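Putative uncharacterized protein (Pyrococcus abyssi virus 1, PDB 4HR1) is of unknown function, a helical-bundle protein encoded by a virus that infects a hyperthermophilic archaeon. Local coordinates at residues W15-I20 with I92-M96; A53-D57 with E74-I78. All blocks are in the same frame, centred on the assembly; numbering follows the deposited sequence.

How the interactions relate
The two contacts of this helical bundle differ in chemistry as they differ in depth. Interaction 1 lies about 7 Å from the centre of the chain and is a nearly parallel packing of helix 5-30 on helix 72-98, whose touching side chains meet through apolar atoms. Interaction 2 sits farther out, about 16 Å from the chain centre, where helix 34-63 meets the beginning of the same helix 72-98. There burial is partial, and a tryptophan N-H finds a carboxylate while an isoleucine fills the inner side. Helix 72-98 thus serves both contacts, whose centres are about 22 Å apart, and both segments of interaction 2 fall, in sequence, between the two of interaction 1.

Interaction 1 (W15-I20 with I92-M96); sequences WLRTAI and IIVEM
Helix segments 15-20 and 92-96 run almost parallel, their axes inclined by 17° and 11.3 Å apart at closest approach, with A19 and I92 nearest each other across the gap. I92 is a knob in a hole formed by W15, L16, A19 and I20, and its atoms meet different walls of that hole. With CG2 anti to the backbone N and CG1 beside it (chi1 -72°), the two branches diverge: I92 CG2 lies 3.7 Å from A19 CB and 4.1 Å from W15 CZ3, whereas I92 CG1 faces L16 CD2 at 4.1 Å. The tip, I92 CD1, comes 3.9 Å from I20 CG1, the two side chains meeting at about a right angle. The far rim of the indole places CH2 of W15 4.4 Å from CG1 of I93, while its NE1 is hydrogen-bonded to OD1 of D116 on helix 109-119. One turn beyond I92, the CE methyl of M96 approaches CB of A19 at 4.4 Å; M96 also touches I111 and L115 of helix 109-119. All these side-chain contacts between the segments are apolar, so cohesion here probably depends on van der Waals fit and burial of apolar surface, with the methyl of A19 facing the knob where the backbones are nearest.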
ATOM      1  N   TRP A  15      -5.845   2.601   0.219  1.00 36.14           N
ATOM      2  CA  TRP A  15      -6.991   2.658   1.139  1.00 34.57           C
ATOM      3  C   TRP A  15      -7.310   1.276   1.632  1.00 38.98           C
ATOM      4  O   TRP A  15      -7.457   1.070   2.840  1.00 39.40           O
ATOM      5  CB  TRP A  15      -8.260   3.229   0.453  1.00 32.01           C
ATOM      6  CG  TRP A  15      -9.327   3.652   1.424  1.00 30.99           C
ATOM      7  CD1 TRP A  15      -9.496   4.903   1.946  1.00 33.53           C
ATOM      8  CD2 TRP A  15     -10.297   2.813   2.074  1.00 30.03           C
ATOM      9  NE1 TRP A  15     -10.549   4.911   2.830  1.00 32.54           N
ATOM     10  CE2 TRP A  15     -11.057   3.640   2.934  1.00 33.10           C
ATOM     11  CE3 TRP A  15     -10.654   1.451   1.960  1.00 30.42           C
ATOM     12  CZ2 TRP A  15     -12.133   3.154   3.691  1.00 31.35           C
ATOM     13  CZ3 TRP A  15     -11.696   0.966   2.737  1.00 30.83           C
ATOM     14  CH2 TRP A  15     -12.411   1.807   3.603  1.00 31.07           C
ATOM     15  N   LEU A  16      -7.446   0.328   0.698  1.00 36.77           N
ATOM     16  CA  LEU A  16      -7.807  -1.056   1.031  1.00 37.52           C
ATOM     17  C   LEU A  16      -6.770  -1.751   1.928  1.00 42.50           C
ATOM     18  O   LEU A  16      -7.166  -2.450   2.867  1.00 41.46           O
ATOM     19  CB  LEU A  16      -8.096  -1.862  -0.240  1.00 37.87           C
ATOM     20  CG  LEU A  16      -9.384  -1.503  -0.990  1.00 43.31           C
ATOM     21  CD1 LEU A  16      -9.489  -2.273  -2.249  1.00 44.27           C
ATOM     22  CD2 LEU A  16     -10.605  -1.805  -0.169  1.00 46.51           C
ATOM     23  N   ARG A  17      -5.455  -1.494   1.696  1.00 40.43           N
ATOM     24  CA  ARG A  17      -4.385  -2.071   2.524  1.00 41.05           C
ATOM     25  C   ARG A  17      -4.419  -1.491   3.943  1.00 44.30           C
ATOM     26  O   ARG A  17      -4.417  -2.256   4.919  1.00 43.78           O
ATOM     27  CB  ARG A  17      -3.002  -1.917   1.872  1.00 42.74           C
ATOM     28  CG  ARG A  17      -2.858  -2.743   0.592  1.00 52.13           C
ATOM     29  CD  ARG A  17      -1.483  -3.354   0.464  1.00 60.18           C
ATOM     30  NE  ARG A  17      -0.970  -3.301  -0.909  1.00 63.24           N
ATOM     31  CZ  ARG A  17      -1.068  -4.292  -1.790  1.00 69.85           C
ATOM     32  NH1 ARG A  17      -1.694  -5.420  -1.469  1.00 48.51           N
ATOM     33  NH2 ARG A  17      -0.561  -4.156  -3.006  1.00 53.83           N
ATOM     34  N   THR A  18      -4.546  -0.148   4.047  1.00 39.76           N
ATOM     35  CA  THR A  18      -4.644   0.592   5.308  1.00 39.54           C
ATOM     36  C   THR A  18      -5.885   0.142   6.092  1.00 45.40           C
ATOM     37  O   THR A  18      -5.817   0.011   7.323  1.00 46.09           O
ATOM     38  CB  THR A  18      -4.629   2.101   5.053  1.00 46.73           C
ATOM     39  OG1 THR A  18      -3.664   2.447   4.041  1.00 36.20           O
ATOM     40  CG2 THR A  18      -4.394   2.906   6.329  1.00 47.22           C
ATOM     41  N   ALA A  19      -6.992  -0.153   5.369  1.00 41.54           N
ATOM     42  CA  ALA A  19      -8.250  -0.639   5.945  1.00 41.12           C
ATOM     43  C   ALA A  19      -8.083  -2.024   6.533  1.00 44.82           C
ATOM     44  O   ALA A  19      -8.687  -2.328   7.559  1.00 44.85           O
ATOM     45  CB  ALA A  19      -9.344  -0.647   4.885  1.00 41.79           C
ATOM     46  N   ILE A  20      -7.255  -2.870   5.891  1.00 42.39           N
ATOM     47  CA  ILE A  20      -6.947  -4.224   6.371  1.00 42.29           C
ATOM     48  C   ILE A  20      -6.046  -4.124   7.617  1.00 44.19           C
ATOM     49  O   ILE A  20      -6.310  -4.803   8.604  1.00 44.05           O
ATOM     50  CB  ILE A  20      -6.387  -5.134   5.221  1.00 46.12           C
ATOM     51  CG1 ILE A  20      -7.551  -5.599   4.310  1.00 46.31           C
ATOM     52  CG2 ILE A  20      -5.583  -6.371   5.753  1.00 47.10           C
ATOM     53  CD1 ILE A  20      -7.171  -5.869   2.953  1.00 51.14           C
ATOM     54  N   ILE A  92     -15.071  -4.863   3.006  1.00 43.54           N
ATOM     55  CA  ILE A  92     -14.256  -4.376   4.127  1.00 43.35           C
ATOM     56  C   ILE A  92     -15.169  -3.679   5.169  1.00 46.12           C
ATOM     57  O   ILE A  92     -15.113  -4.030   6.360  1.00 45.03           O
ATOM     58  CB  ILE A  92     -13.090  -3.452   3.630  1.00 46.86           C
ATOM     59  CG1 ILE A  92     -11.947  -4.232   2.890  1.00 47.59           C
ATOM     60  CG2 ILE A  92     -12.544  -2.526   4.728  1.00 48.45           C
ATOM     61  CD1 ILE A  92     -11.362  -5.453   3.599  1.00 55.21           C
ATOM     62  N   ILE A  93     -16.002  -2.693   4.702  1.00 40.82           N
ATOM     63  CA  ILE A  93     -16.920  -1.892   5.517  1.00 40.18           C
ATOM     64  C   ILE A  93     -17.930  -2.817   6.193  1.00 46.46           C
ATOM     65  O   ILE A  93     -18.156  -2.723   7.406  1.00 46.27           O
ATOM     66  CB  ILE A  93     -17.566  -0.747   4.682  1.00 42.42           C
ATOM     67  CG1 ILE A  93     -16.487   0.212   4.128  1.00 42.09           C
ATOM     68  CG2 ILE A  93     -18.613   0.021   5.502  1.00 42.39           C
ATOM     69  CD1 ILE A  93     -16.823   0.911   2.856  1.00 47.99           C
ATOM     70  N   VAL A  94     -18.457  -3.772   5.419  1.00 44.06           N
ATOM     71  CA  VAL A  94     -19.377  -4.797   5.906  1.00 44.41           C
ATOM     72  C   VAL A  94     -18.716  -5.620   7.029  1.00 48.00           C
ATOM     73  O   VAL A  94     -19.361  -5.884   8.040  1.00 48.65           O
ATOM     74  CB  VAL A  94     -19.888  -5.662   4.716  1.00 48.62           C
ATOM     75  CG1 VAL A  94     -20.564  -6.947   5.188  1.00 48.25           C
ATOM     76  CG2 VAL A  94     -20.838  -4.850   3.833  1.00 48.52           C
ATOM     77  N   GLU A  95     -17.428  -5.990   6.859  1.00 44.16           N
ATOM     78  CA  GLU A  95     -16.656  -6.741   7.852  1.00 44.06           C
ATOM     79  C   GLU A  95     -16.460  -5.929   9.114  1.00 46.54           C
ATOM     80  O   GLU A  95     -16.701  -6.455  10.206  1.00 45.37           O
ATOM     81  CB  GLU A  95     -15.304  -7.233   7.286  1.00 45.64           C
ATOM     82  CG  GLU A  95     -14.477  -8.085   8.248  1.00 54.58           C
ATOM     83  CD  GLU A  95     -15.046  -9.431   8.667  1.00 76.58           C
ATOM     84  OE1 GLU A  95     -16.081  -9.853   8.097  1.00 56.88           O
ATOM     85  OE2 GLU A  95     -14.441 -10.077   9.555  1.00 75.33           O
ATOM     86  N   MET A  96     -16.031  -4.648   8.964  1.00 43.21           N
ATOM     87  CA  MET A  96     -15.836  -3.702  10.069  1.00 42.46           C
ATOM     88  C   MET A  96     -17.114  -3.702  10.925  1.00 53.03           C
ATOM     89  O   MET A  96     -17.054  -4.048  12.104  1.00 53.82           O
ATOM     90  CB  MET A  96     -15.557  -2.274   9.539  1.00 42.95           C
ATOM     91  CG  MET A  96     -14.151  -2.042   9.066  1.00 43.17           C
ATOM     92  SD  MET A  96     -14.012  -0.414   8.306  1.00 43.82           S
ATOM     93  CE  MET A  96     -12.332  -0.314   8.156  1.00 40.00           C
TER

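Interaction 2 (A53-D57 with E74-I78); sequences AVNWD and EYKEI
Near one end of the bundle, the later part of helix 34-63 meets the first turns of helix 72-98, the two elements forming a helical hairpin across a short connection; the segment axes make an angle of 133°. W56 carries the contact. Its CG stands between the backbone N and the carbonyl carbon (chi1 63°), and the indole reaches across to the other helix. There W56 NE1 donates to E77 OE1 at 2.9 Å through a bent bond (136°); the oxygen lies near the ring plane, yet the N-H meets the carboxylate from above its plane. The same NE1 makes a weak bond to O of A53 in its own helix, so the pyrrole edge is shared by two acceptors. At the far end of the ring, W56 CH2 packs 3.5 Å from E74 CB, and the carboxylate of E74 is held by a salt bridge to R64, its OE1 also accepting from the backbone N of S71. I78 fills the inner side: its CD1 lies 3.5 Å from W56 CZ2, 3.7 Å from D57 CB and 3.8 Å from V54 CG1. A polar, partly exposed margin beside a buried isoleucine tip thus joins consecutive helices in an antiparallel-leaning hairpin of the bromodomain-like PAV1-137 bundle.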
ATOM      1  N   ALA A  53      -2.615  -7.375 -10.993  1.00 50.20           N
ATOM      2  CA  ALA A  53      -3.279  -7.223 -12.282  1.00 49.75           C
ATOM      3  C   ALA A  53      -3.116  -5.820 -12.893  1.00 54.72           C
ATOM      4  O   ALA A  53      -3.316  -5.659 -14.102  1.00 54.68           O
ATOM      5  CB  ALA A  53      -4.750  -7.553 -12.142  1.00 50.52           C
ATOM      6  N   VAL A  54      -2.731  -4.815 -12.074  1.00 51.53           N
ATOM      7  CA  VAL A  54      -2.572  -3.422 -12.516  1.00 51.58           C
ATOM      8  C   VAL A  54      -1.153  -2.814 -12.494  1.00 53.48           C
ATOM      9  O   VAL A  54      -0.973  -1.699 -13.000  1.00 53.78           O
ATOM     10  CB  VAL A  54      -3.638  -2.482 -11.887  1.00 56.85           C
ATOM     11  CG1 VAL A  54      -5.044  -2.870 -12.328  1.00 56.58           C
ATOM     12  CG2 VAL A  54      -3.531  -2.445 -10.362  1.00 56.72           C
ATOM     13  N   ASN A  55      -0.150  -3.550 -11.944  1.00 48.36           N
ATOM     14  CA  ASN A  55       1.275  -3.160 -11.859  1.00 47.54           C
ATOM     15  C   ASN A  55       1.805  -2.651 -13.175  1.00 51.05           C
ATOM     16  O   ASN A  55       2.684  -1.780 -13.202  1.00 50.97           O
ATOM     17  CB  ASN A  55       2.155  -4.359 -11.457  1.00 48.49           C
ATOM     18  CG  ASN A  55       2.007  -4.862 -10.047  1.00 72.19           C
ATOM     19  OD1 ASN A  55       1.477  -4.178  -9.156  1.00 70.85           O
ATOM     20  ND2 ASN A  55       2.518  -6.074  -9.813  1.00 58.78           N
ATOM     21  N   TRP A  56       1.310  -3.241 -14.282  1.00 46.92           N
ATOM     22  CA  TRP A  56       1.711  -2.851 -15.625  1.00 45.01           C
ATOM     23  C   TRP A  56       1.482  -1.363 -15.828  1.00 45.78           C
ATOM     24  O   TRP A  56       2.375  -0.699 -16.346  1.00 44.24           O
ATOM     25  CB  TRP A  56       0.981  -3.700 -16.678  1.00 43.44           C
ATOM     26  CG  TRP A  56      -0.508  -3.538 -16.690  1.00 43.70           C
ATOM     27  CD1 TRP A  56      -1.423  -4.267 -15.982  1.00 46.50           C
ATOM     28  CD2 TRP A  56      -1.257  -2.574 -17.442  1.00 42.69           C
ATOM     29  NE1 TRP A  56      -2.694  -3.807 -16.235  1.00 45.35           N
ATOM     30  CE2 TRP A  56      -2.618  -2.745 -17.105  1.00 46.40           C
ATOM     31  CE3 TRP A  56      -0.902  -1.554 -18.344  1.00 43.45           C
ATOM     32  CZ2 TRP A  56      -3.630  -1.956 -17.666  1.00 45.28           C
ATOM     33  CZ3 TRP A  56      -1.905  -0.749 -18.871  1.00 44.46           C
ATOM     34  CH2 TRP A  56      -3.246  -0.958 -18.538  1.00 44.92           C
ATOM     35  N   ASP A  57       0.324  -0.820 -15.321  1.00 41.00           N
ATOM     36  CA  ASP A  57      -0.025   0.588 -15.483  1.00 39.80           C
ATOM     37  C   ASP A  57       0.808   1.561 -14.666  1.00 41.71           C
ATOM     38  O   ASP A  57       1.051   2.695 -15.115  1.00 41.57           O
ATOM     39  CB  ASP A  57      -1.529   0.841 -15.374  1.00 42.16           C
ATOM     40  CG  ASP A  57      -1.928   2.173 -15.977  1.00 52.87           C
ATOM     41  OD1 ASP A  57      -2.611   2.956 -15.278  1.00 56.57           O
ATOM     42  OD2 ASP A  57      -1.440   2.496 -17.094  1.00 50.36           O
ATOM     43  N   GLU A  74      -6.662  -1.731 -22.609  1.00 55.86           N
ATOM     44  CA  GLU A  74      -5.965  -1.380 -21.369  1.00 53.81           C
ATOM     45  C   GLU A  74      -6.940  -0.679 -20.413  1.00 55.39           C
ATOM     46  O   GLU A  74      -7.187  -1.193 -19.314  1.00 53.24           O
ATOM     47  CB  GLU A  74      -4.765  -0.477 -21.674  1.00 55.19           C
ATOM     48  CG  GLU A  74      -3.524  -1.201 -22.169  1.00 62.12           C
ATOM     49  CD  GLU A  74      -2.461  -0.297 -22.764  1.00 76.45           C
ATOM     50  OE1 GLU A  74      -2.677   0.937 -22.817  1.00 61.77           O
ATOM     51  OE2 GLU A  74      -1.415  -0.826 -23.205  1.00 76.46           O
ATOM     52  N   TYR A  75      -7.562   0.442 -20.887  1.00 51.75           N
ATOM     53  CA  TYR A  75      -8.603   1.217 -20.207  1.00 51.14           C
ATOM     54  C   TYR A  75      -9.686   0.320 -19.580  1.00 52.10           C
ATOM     55  O   TYR A  75     -10.004   0.495 -18.402  1.00 52.23           O
ATOM     56  CB  TYR A  75      -9.264   2.196 -21.192  1.00 53.81           C
ATOM     57  CG  TYR A  75     -10.222   3.168 -20.528  1.00 58.19           C
ATOM     58  CD1 TYR A  75      -9.799   4.436 -20.137  1.00 60.43           C
ATOM     59  CD2 TYR A  75     -11.546   2.810 -20.268  1.00 59.29           C
ATOM     60  CE1 TYR A  75     -10.666   5.325 -19.503  1.00 61.46           C
ATOM     61  CE2 TYR A  75     -12.422   3.693 -19.636  1.00 60.54           C
ATOM     62  CZ  TYR A  75     -11.973   4.948 -19.248  1.00 69.42           C
ATOM     63  OH  TYR A  75     -12.820   5.834 -18.626  1.00 71.68           O
ATOM     64  N   LYS A  76     -10.246  -0.628 -20.365  1.00 46.37           N
ATOM     65  CA  LYS A  76     -11.307  -1.553 -19.928  1.00 45.63           C
ATOM     66  C   LYS A  76     -10.875  -2.486 -18.794  1.00 50.16           C
ATOM     67  O   LYS A  76     -11.664  -2.750 -17.877  1.00 49.85           O
ATOM     68  CB  LYS A  76     -11.867  -2.357 -21.118  1.00 47.50           C
ATOM     69  CG  LYS A  76     -12.721  -1.528 -22.096  1.00 56.31           C
ATOM     70  CD  LYS A  76     -12.792  -2.160 -23.489  1.00 67.74           C
ATOM     71  CE  LYS A  76     -13.903  -3.170 -23.653  1.00 79.30           C
ATOM     72  NZ  LYS A  76     -13.756  -3.927 -24.921  1.00 92.95           N
ATOM     73  N   GLU A  77      -9.626  -3.004 -18.878  1.00 46.24           N
ATOM     74  CA  GLU A  77      -9.025  -3.886 -17.880  1.00 45.58           C
ATOM     75  C   GLU A  77      -8.784  -3.074 -16.583  1.00 46.71           C
ATOM     76  O   GLU A  77      -9.032  -3.606 -15.504  1.00 47.11           O
ATOM     77  CB  GLU A  77      -7.721  -4.511 -18.430  1.00 47.51           C
ATOM     78  CG  GLU A  77      -7.125  -5.636 -17.589  1.00 59.91           C
ATOM     79  CD  GLU A  77      -6.312  -5.248 -16.362  1.00 81.56           C
ATOM     80  OE1 GLU A  77      -5.586  -4.228 -16.404  1.00 62.68           O
ATOM     81  OE2 GLU A  77      -6.392  -5.990 -15.357  1.00 85.39           O
ATOM     82  N   ILE A  78      -8.355  -1.795 -16.691  1.00 40.94           N
ATOM     83  CA  ILE A  78      -8.180  -0.909 -15.530  1.00 41.61           C
ATOM     84  C   ILE A  78      -9.571  -0.679 -14.856  1.00 47.85           C
ATOM     85  O   ILE A  78      -9.693  -0.806 -13.629  1.00 47.70           O
ATOM     86  CB  ILE A  78      -7.519   0.445 -15.935  1.00 44.47           C
ATOM     87  CG1 ILE A  78      -6.020   0.297 -16.235  1.00 44.55           C
ATOM     88  CG2 ILE A  78      -7.772   1.540 -14.880  1.00 45.44           C
ATOM     89  CD1 ILE A  78      -5.114  -0.130 -15.016  1.00 60.19           C
TER